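Local coordinates for protein tRNA (Adenine(22)-N(1))-methyltransferase (Mycoplasma capricolum subsp. capricolum, PDB 6QE6) that probably methylates N1 of an adenine in tRNA with S-adenosyl-methionine as donor, and is held here with the cofactor product S-adenosyl-homocysteine, at residues I42-A47 with K70-A75; S211-I216 with N232-I237; N144-A149 with W170-N175. All blocks are in the same frame, centred on the assembly; numbering follows the deposited sequence.

Interaction 1. Residues I42-A47 with K70-A75. With SAH (S-adenosyl-L-homocysteine), chain C.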
# COMPACT_ATOMS: atom_id res chain seq x y z
N ILE A 42 6.08 -4.87 7.06
CA ILE A 42 4.99 -5.59 7.70
C ILE A 42 4.47 -6.66 6.75
O ILE A 42 4.07 -6.35 5.62
CB ILE A 42 3.87 -4.64 8.11
CG1 ILE A 42 4.44 -3.43 8.84
CG2 ILE A 42 2.84 -5.38 8.95
CD1 ILE A 42 5.25 -3.79 10.10
N GLY A 43 4.43 -7.90 7.22
CA GLY A 43 4.08 -9.01 6.34
C GLY A 43 5.21 -9.40 5.41
O GLY A 43 4.99 -9.62 4.21
N THR A 44 6.43 -9.50 5.94
CA THR A 44 7.63 -9.54 5.12
C THR A 44 7.80 -10.87 4.40
O THR A 44 8.60 -10.94 3.46
CB THR A 44 8.85 -9.25 5.99
OG1 THR A 44 9.98 -9.00 5.15
CG2 THR A 44 9.16 -10.43 6.89
N ASP A 45 7.09 -11.91 4.82
CA ASP A 45 7.19 -13.23 4.21
C ASP A 45 8.63 -13.74 4.25
O ASP A 45 9.08 -14.21 5.29
CB ASP A 45 6.67 -13.21 2.77
CG ASP A 45 6.78 -14.57 2.12
OD1 ASP A 45 6.46 -15.58 2.79
OD2 ASP A 45 7.22 -14.63 0.95
N HIS A 46 9.37 -13.63 3.14
CA HIS A 46 10.74 -14.14 3.08
C HIS A 46 11.78 -13.03 3.13
O HIS A 46 12.96 -13.29 2.84
CB HIS A 46 10.95 -15.00 1.84
CG HIS A 46 10.36 -16.38 1.95
ND1 HIS A 46 10.68 -17.40 1.08
CD2 HIS A 46 9.46 -16.90 2.82
CE1 HIS A 46 10.01 -18.49 1.41
NE2 HIS A 46 9.26 -18.21 2.46
N ALA A 47 11.38 -11.80 3.49
CA ALA A 47 12.31 -10.72 3.84
C ALA A 47 13.21 -10.32 2.68
O ALA A 47 14.25 -9.68 2.90
CB ALA A 47 13.17 -11.09 5.05
N LYS A 70 6.02 -19.12 10.82
CA LYS A 70 6.48 -20.07 9.80
C LYS A 70 7.34 -19.40 8.73
O LYS A 70 8.53 -19.75 8.60
CB LYS A 70 5.26 -20.80 9.24
CG LYS A 70 5.44 -21.65 8.01
CD LYS A 70 4.08 -22.26 7.70
CE LYS A 70 4.13 -23.34 6.65
NZ LYS A 70 2.87 -24.16 6.71
N PRO A 71 6.84 -18.40 7.96
CA PRO A 71 7.72 -17.76 6.97
C PRO A 71 8.83 -16.95 7.61
O PRO A 71 9.87 -16.74 6.97
CB PRO A 71 6.75 -16.86 6.18
CG PRO A 71 5.71 -16.51 7.16
CD PRO A 71 5.54 -17.71 8.05
N LEU A 72 8.65 -16.51 8.85
CA LEU A 72 9.71 -15.79 9.55
C LEU A 72 10.95 -16.66 9.75
O LEU A 72 12.07 -16.15 9.76
CB LEU A 72 9.17 -15.30 10.88
CG LEU A 72 9.52 -13.88 11.33
CD1 LEU A 72 9.53 -12.89 10.18
CD2 LEU A 72 8.53 -13.45 12.39
N ASN A 73 10.77 -17.98 9.87
CA ASN A 73 11.92 -18.89 9.96
C ASN A 73 12.72 -18.90 8.66
O ASN A 73 13.96 -18.95 8.69
CB ASN A 73 11.45 -20.30 10.28
CG ASN A 73 10.82 -20.41 11.64
OD1 ASN A 73 11.37 -19.93 12.63
ND2 ASN A 73 9.66 -21.06 11.70
N ILE A 74 12.03 -18.90 7.52
CA ILE A 74 12.70 -18.80 6.23
C ILE A 74 13.38 -17.44 6.09
O ILE A 74 14.49 -17.33 5.57
CB ILE A 74 11.69 -19.05 5.11
CG1 ILE A 74 10.87 -20.29 5.45
CG2 ILE A 74 12.40 -19.14 3.76
CD1 ILE A 74 9.64 -20.50 4.58
N ALA A 75 12.71 -16.39 6.57
CA ALA A 75 13.29 -15.05 6.52
C ALA A 75 14.61 -14.99 7.26
O ALA A 75 15.58 -14.39 6.78
CB ALA A 75 12.31 -14.04 7.10
N SAH C . 5.47 -8.78 1.58
CA SAH C . 5.44 -9.81 0.55
CB SAH C . 4.57 -11.00 1.00
CG SAH C . 3.07 -10.75 1.16
SD SAH C . 2.16 -12.27 1.55
C SAH C . 4.92 -9.27 -0.79
O SAH C . 4.26 -8.22 -0.83
OXT SAH C . 5.15 -9.85 -1.85
C5' SAH C . 1.38 -11.50 2.99
C4' SAH C . 2.18 -11.74 4.27
O4' SAH C . 1.65 -10.93 5.29
C3' SAH C . 2.06 -13.17 4.76
O3' SAH C . 3.35 -13.69 5.01
C2' SAH C . 1.28 -13.07 6.06
O2' SAH C . 1.78 -14.01 6.98
C1' SAH C . 1.55 -11.65 6.50
N9 SAH C . 0.46 -11.06 7.28
C8 SAH C . -0.88 -11.22 7.10
N7 SAH C . -1.52 -10.47 8.04
C5 SAH C . -0.61 -9.85 8.80
C6 SAH C . -0.74 -8.99 9.88
N6 SAH C . -1.93 -8.65 10.35
N1 SAH C . 0.41 -8.51 10.48
C2 SAH C . 1.65 -8.86 10.00
N3 SAH C . 1.76 -9.71 8.92
C4 SAH C . 0.64 -10.20 8.33

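Interaction 2. Residues S211-I216 with N232-I237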
# COMPACT_ATOMS: atom_id res chain seq x y z
N SER A 211 -18.06 -2.00 -17.04
CA SER A 211 -18.67 -3.15 -17.71
C SER A 211 -19.19 -4.16 -16.70
O SER A 211 -20.30 -4.69 -16.84
CB SER A 211 -17.67 -3.83 -18.64
OG SER A 211 -17.33 -2.95 -19.68
N ASN A 212 -18.39 -4.46 -15.69
CA ASN A 212 -18.83 -5.44 -14.71
C ASN A 212 -20.07 -4.94 -13.97
O ASN A 212 -21.02 -5.70 -13.76
CB ASN A 212 -17.69 -5.78 -13.76
CG ASN A 212 -16.56 -6.57 -14.45
OD1 ASN A 212 -16.79 -7.31 -15.42
ND2 ASN A 212 -15.34 -6.42 -13.94
N LEU A 213 -20.11 -3.64 -13.65
CA LEU A 213 -21.27 -3.06 -12.96
C LEU A 213 -22.51 -3.06 -13.85
O LEU A 213 -23.64 -3.26 -13.36
CB LEU A 213 -20.94 -1.64 -12.50
CG LEU A 213 -19.86 -1.47 -11.43
CD1 LEU A 213 -19.57 0.03 -11.19
CD2 LEU A 213 -20.29 -2.18 -10.14
N THR A 214 -22.34 -2.81 -15.14
CA THR A 214 -23.45 -2.86 -16.08
C THR A 214 -24.08 -4.26 -16.15
O THR A 214 -25.31 -4.40 -16.17
CB THR A 214 -22.97 -2.41 -17.46
OG1 THR A 214 -22.40 -1.09 -17.35
CG2 THR A 214 -24.12 -2.38 -18.47
N LYS A 215 -23.24 -5.31 -16.17
CA LYS A 215 -23.75 -6.68 -16.10
C LYS A 215 -24.66 -6.88 -14.90
O LYS A 215 -25.69 -7.56 -14.98
CB LYS A 215 -22.59 -7.67 -16.01
CG LYS A 215 -21.86 -7.97 -17.29
CD LYS A 215 -20.96 -9.20 -17.08
CE LYS A 215 -21.72 -10.35 -16.37
NZ LYS A 215 -20.84 -11.52 -15.99
N ILE A 216 -24.28 -6.30 -13.75
CA ILE A 216 -25.06 -6.47 -12.53
C ILE A 216 -26.37 -5.68 -12.62
O ILE A 216 -27.41 -6.13 -12.12
CB ILE A 216 -24.22 -6.04 -11.31
CG1 ILE A 216 -23.03 -6.97 -11.16
CG2 ILE A 216 -25.06 -6.00 -10.03
CD1 ILE A 216 -21.99 -6.44 -10.21
N ASN A 232 -24.82 4.78 -9.34
CA ASN A 232 -24.05 5.95 -8.94
C ASN A 232 -22.55 5.68 -9.02
O ASN A 232 -21.79 6.56 -9.44
CB ASN A 232 -24.44 6.40 -7.53
CG ASN A 232 -25.42 7.57 -7.56
OD1 ASN A 232 -26.50 7.51 -6.96
ND2 ASN A 232 -25.05 8.64 -8.27
N ARG A 233 -22.12 4.49 -8.62
CA ARG A 233 -20.72 4.11 -8.79
C ARG A 233 -20.28 4.32 -10.24
O ARG A 233 -19.28 5.00 -10.50
CB ARG A 233 -20.52 2.67 -8.34
CG ARG A 233 -19.20 2.37 -7.62
CD ARG A 233 -18.05 2.47 -8.60
NE ARG A 233 -16.86 1.62 -8.34
CZ ARG A 233 -15.88 1.92 -7.48
NH1 ARG A 233 -14.84 1.10 -7.36
NH2 ARG A 233 -15.94 3.02 -6.72
N ILE A 234 -21.07 3.81 -11.20
CA ILE A 234 -20.72 3.93 -12.62
C ILE A 234 -20.52 5.38 -13.01
O ILE A 234 -19.54 5.74 -13.67
CB ILE A 234 -21.79 3.27 -13.52
CG1 ILE A 234 -21.63 1.76 -13.55
CG2 ILE A 234 -21.69 3.83 -14.94
CD1 ILE A 234 -22.87 1.05 -13.97
N ASN A 235 -21.47 6.24 -12.63
CA ASN A 235 -21.38 7.66 -12.98
C ASN A 235 -20.19 8.33 -12.31
O ASN A 235 -19.58 9.22 -12.90
CB ASN A 235 -22.66 8.39 -12.59
CG ASN A 235 -23.86 7.95 -13.41
OD1 ASN A 235 -23.70 7.41 -14.52
ND2 ASN A 235 -25.05 8.18 -12.88
N LYS A 236 -19.86 7.93 -11.08
CA LYS A 236 -18.68 8.49 -10.44
C LYS A 236 -17.43 8.11 -11.22
O LYS A 236 -16.58 8.97 -11.50
CB LYS A 236 -18.60 8.04 -8.98
CG LYS A 236 -19.15 9.09 -8.02
CD LYS A 236 -19.80 8.52 -6.76
CE LYS A 236 -18.88 7.58 -6.01
NZ LYS A 236 -19.41 7.26 -4.64
N ILE A 237 -17.33 6.84 -11.65
CA ILE A 237 -16.18 6.38 -12.42
C ILE A 237 -16.07 7.16 -13.72
O ILE A 237 -14.98 7.61 -14.11
CB ILE A 237 -16.26 4.87 -12.69
CG1 ILE A 237 -16.28 4.05 -11.39
CG2 ILE A 237 -15.11 4.42 -13.57
CD1 ILE A 237 -16.38 2.56 -11.63

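Interaction 3. Residues N144-A149 with W170-N175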
# COMPACT_ATOMS: atom_id res chain seq x y z
N ASN A 144 -10.35 3.62 1.25
CA ASN A 144 -10.36 3.73 2.70
C ASN A 144 -8.99 4.16 3.24
O ASN A 144 -8.92 4.80 4.28
CB ASN A 144 -10.82 2.40 3.33
CG ASN A 144 -10.01 1.16 2.80
OD1 ASN A 144 -9.29 1.25 1.78
ND2 ASN A 144 -10.14 0.00 3.49
N LEU A 145 -7.89 3.83 2.54
CA LEU A 145 -6.58 4.32 2.96
C LEU A 145 -6.38 5.80 2.64
O LEU A 145 -5.67 6.49 3.37
CB LEU A 145 -5.46 3.49 2.30
CG LEU A 145 -5.52 1.98 2.49
CD1 LEU A 145 -4.24 1.26 2.02
CD2 LEU A 145 -5.84 1.66 3.95
N ARG A 146 -6.98 6.29 1.55
CA ARG A 146 -6.87 7.71 1.24
C ARG A 146 -7.70 8.54 2.22
O ARG A 146 -7.27 9.61 2.67
CB ARG A 146 -7.28 7.96 -0.21
CG ARG A 146 -6.21 7.52 -1.23
CD ARG A 146 -6.49 7.95 -2.68
NE ARG A 146 -7.60 7.18 -3.19
CZ ARG A 146 -7.51 6.22 -4.11
NH1 ARG A 146 -6.36 5.91 -4.69
NH2 ARG A 146 -8.61 5.58 -4.45
N LEU A 147 -8.88 8.04 2.59
CA LEU A 147 -9.71 8.69 3.60
C LEU A 147 -8.96 8.78 4.92
O LEU A 147 -9.00 9.81 5.61
CB LEU A 147 -10.99 7.89 3.79
CG LEU A 147 -12.34 8.55 4.11
CD1 LEU A 147 -12.44 9.96 3.52
CD2 LEU A 147 -13.45 7.66 3.54
N TRP A 148 -8.28 7.69 5.29
CA TRP A 148 -7.45 7.68 6.48
C TRP A 148 -6.39 8.77 6.42
O TRP A 148 -6.26 9.58 7.35
CB TRP A 148 -6.82 6.31 6.63
CG TRP A 148 -6.01 6.19 7.86
CD1 TRP A 148 -6.46 5.95 9.12
CD2 TRP A 148 -4.58 6.31 7.95
NE1 TRP A 148 -5.40 5.92 10.00
CE2 TRP A 148 -4.24 6.14 9.31
CE3 TRP A 148 -3.57 6.56 7.03
CZ2 TRP A 148 -2.91 6.18 9.76
CZ3 TRP A 148 -2.25 6.60 7.48
CH2 TRP A 148 -1.94 6.42 8.84
N ALA A 149 -5.63 8.83 5.32
CA ALA A 149 -4.62 9.88 5.19
C ALA A 149 -5.25 11.26 5.28
O ALA A 149 -4.74 12.13 5.98
CB ALA A 149 -3.84 9.74 3.88
N TRP A 170 -2.40 -1.43 -5.84
CA TRP A 170 -2.59 -0.01 -5.59
C TRP A 170 -1.45 0.43 -4.68
O TRP A 170 -1.37 0.03 -3.52
CB TRP A 170 -3.95 0.26 -4.95
CG TRP A 170 -5.17 0.16 -5.88
CD1 TRP A 170 -5.87 1.20 -6.41
CD2 TRP A 170 -5.84 -1.04 -6.33
NE1 TRP A 170 -6.92 0.73 -7.17
CE2 TRP A 170 -6.92 -0.63 -7.14
CE3 TRP A 170 -5.62 -2.41 -6.13
CZ2 TRP A 170 -7.79 -1.55 -7.75
CZ3 TRP A 170 -6.47 -3.31 -6.73
CH2 TRP A 170 -7.55 -2.88 -7.53
N LEU A 171 -0.55 1.24 -5.21
CA LEU A 171 0.58 1.69 -4.43
C LEU A 171 0.33 3.12 -3.98
O LEU A 171 -0.03 3.97 -4.79
CB LEU A 171 1.87 1.58 -5.25
CG LEU A 171 3.14 2.10 -4.57
CD1 LEU A 171 4.29 1.15 -4.73
CD2 LEU A 171 3.49 3.45 -5.15
N ILE A 172 0.51 3.37 -2.68
CA ILE A 172 0.26 4.67 -2.10
C ILE A 172 1.33 4.95 -1.04
O ILE A 172 1.66 4.08 -0.23
CB ILE A 172 -1.17 4.76 -1.51
CG1 ILE A 172 -1.43 6.14 -0.89
CG2 ILE A 172 -1.47 3.60 -0.57
CD1 ILE A 172 -2.86 6.38 -0.40
N GLU A 173 1.90 6.15 -1.09
CA GLU A 173 2.93 6.58 -0.16
C GLU A 173 2.38 7.73 0.68
O GLU A 173 1.89 8.72 0.14
CB GLU A 173 4.21 7.02 -0.88
CG GLU A 173 5.12 7.89 0.02
CD GLU A 173 6.57 8.00 -0.46
OE1 GLU A 173 6.83 7.73 -1.66
OE2 GLU A 173 7.44 8.36 0.36
N ILE A 174 2.45 7.58 2.00
CA ILE A 174 1.88 8.54 2.94
C ILE A 174 3.03 9.14 3.75
O ILE A 174 3.79 8.40 4.39
CB ILE A 174 0.83 7.88 3.84
CG1 ILE A 174 -0.30 7.30 2.99
CG2 ILE A 174 0.29 8.88 4.87
CD1 ILE A 174 -1.25 6.43 3.76
N ASN A 175 3.16 10.47 3.69
CA ASN A 175 4.16 11.23 4.43
C ASN A 175 3.47 11.96 5.58
O ASN A 175 2.80 12.99 5.36
CB ASN A 175 4.87 12.24 3.53
CG ASN A 175 5.97 13.02 4.27
OD1 ASN A 175 6.18 12.83 5.48
ND2 ASN A 175 6.68 13.90 3.55

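Interaction 1. Residues I42-A47 with K70-A75
Ile74 lies against His46 on the flank of a turn whose other flank holds S-adenosyl-homocysteine. From CB outward, each carbon of the isoleucine's side chain approaches the imidazole. Its CB is 3.7 Å from His46 NE2. At the branch, CG2 rests over the middle of one ring face, 3.5 Å from the His46 centroid and only 12° off the ring normal, a CH-pi contact. The other arm, CG1, runs on to CD1, which comes to 3.1 Å from His46 NE2, shorter than van der Waals contact, so the exact placing of this methyl is doubtful. With chi1 at -47°, CG1 lies opposite the carbonyl carbon and CG2 opposite the backbone N, and in this setting both branches meet the flat ring. A beta-branched residue thus suits the place.

Deeper in, alanines suit the close approach of the backbones: Ala47 CB and Ala75 CB touch at 3.7 Å. Asp45 faces both ways. Its CB packs on CB of the ligand's homocysteine part, while OD1 rests against Pro71 CB at 3.6 Å. The carbonyl oxygens of Asp45 and Pro71 lie 3.1 Å apart as two acceptors, not as a bond; Pro71 O is taken by the helical N-H of Ala75.

Ala47 N bonds to Thr44 O, closing a type II' turn in which Asp45 carries a positive phi of 57°. Gly43, with no side chain, lets the ribose come close and offers its O to the amino N of the ligand at 2.8 Å. Asp66 binds Asp45 N through one carboxylate oxygen and the ligand through the other. A glycine-containing loop after the first strand, with an acidic residue ending the next, is typical of the cofactor site of Rossmann-like class I methyltransferases.

Interaction 2. Residues S211-I216 with N232-I237
Leu213 reaches from helix 200-217 into the side of helix 225-244, where Ile234 receives it. The contact between 211-216 and 232-237 is mainly apolar. Leu213 and Ile234 point at one another's helix and overlap side by side, so that each lies along the other: Leu213 CB is 3.6 Å from Ile234 CD1, and Leu213 CD1 is 3.6 Å from Ile234 CG1. Both have their gamma carbon opposite the carbonyl carbon, chi1 -66° in Leu213 and -79° in Ile234, a setting common in helices that here carries each chain across the gap. One turn further along, Ile237 CD1 meets Leu213 CD1 at 4.1 Å. Branched aliphatic residues suit these positions because they fill the space between two helices whose axes approach to 10.0 Å.

Two amphipathic side chains border this core. The alkyl part of Arg233 lies across Leu213, nearly perpendicular to it, its CD 3.9 Å from Leu213 CD1, and the same methyl lies near the plane of the guanidinium, at its edge. On the other helix, Thr214 OG1 stands 4.0 Å from Ile234 CD1.

Their polar ends turn to other partners. The hydroxyl of Thr214 is hydrogen-bonded to Ile210 O in its own helix, and NH2 of Arg233 forms a salt bridge with Glu189 of helix 185-190.

The segments run nearly antiparallel, at 158°, as the arms of a helical hairpin. Leu206, Ile210, Leu213 and Leu217 on one arm, and Ile230, Ile234 and Ile237 on the other, follow a three-and-four spacing, as in antiparallel coiled coils. With hydrocarbon meeting hydrocarbon and no polar bond between the two segments, cohesion here probably comes from van der Waals contact and the removal of apolar surface from water.

Interaction 3. Residues N144-A149 with W170-N175
Ile172 and Ile174, alternate residues of strand 168-175, point their side chains at helix 143-151, and the side chains meet through hydrocarbon. Ile172 CD1 reaches the alkyl chain of Arg146, 3.6 Å from CG. Its chi1 of 180° places CG1 opposite the backbone N and extends the chain toward the helix, while the second branch, CG2, stands 4.5 Å from Leu145 CD1. Ile174 uses its CD1 tip, which lies 4.2 Å from Ala149 CB, where a small residue suits the close approach of helix and strand. The same methyl meets the indole of Trp148 at its edge, near the ring plane, 3.9 Å from CZ3.

Polar chemistry lies beyond this core. The guanidinium of Arg146, buried past its aliphatic stem, is satisfied by a salt bridge to Glu159 and by a bond from NE to Ile188 O, so one side chain can serve both greasy and charged surroundings.

Helix and strand segments run almost parallel, 11° apart, with axes 10.2 Å from each other, the usual spacing of a helix laid on a sheet. The strand sits between 133-138 and 155-163 and is antiparallel to both. Ile136 and Ile156 from those neighbours continue the apolar layer beneath the helix, and helix 117-124 packs against Leu145 from the side.

Overall arrangement
The three contacts lie apart in the fold without touching. Interaction 1 borders the cofactor pocket at the parallel part of the sheet; interaction 3 joins helix 143-151 to the antiparallel end of the same sheet, their centres 24 Å apart. The side chain of Leu145 is still about 13 Å from the bound S-adenosyl-homocysteine. Interaction 2, in the helical hairpin, is on the opposite side of the chain's centre from interaction 1, with centres 39 Å apart. Interactions 2 and 3 approach to about 8 Å between nearest atoms, and helix 185-190 mediates between them: Glu189 pairs with Arg233, and its carbonyl weakly bonds Arg146.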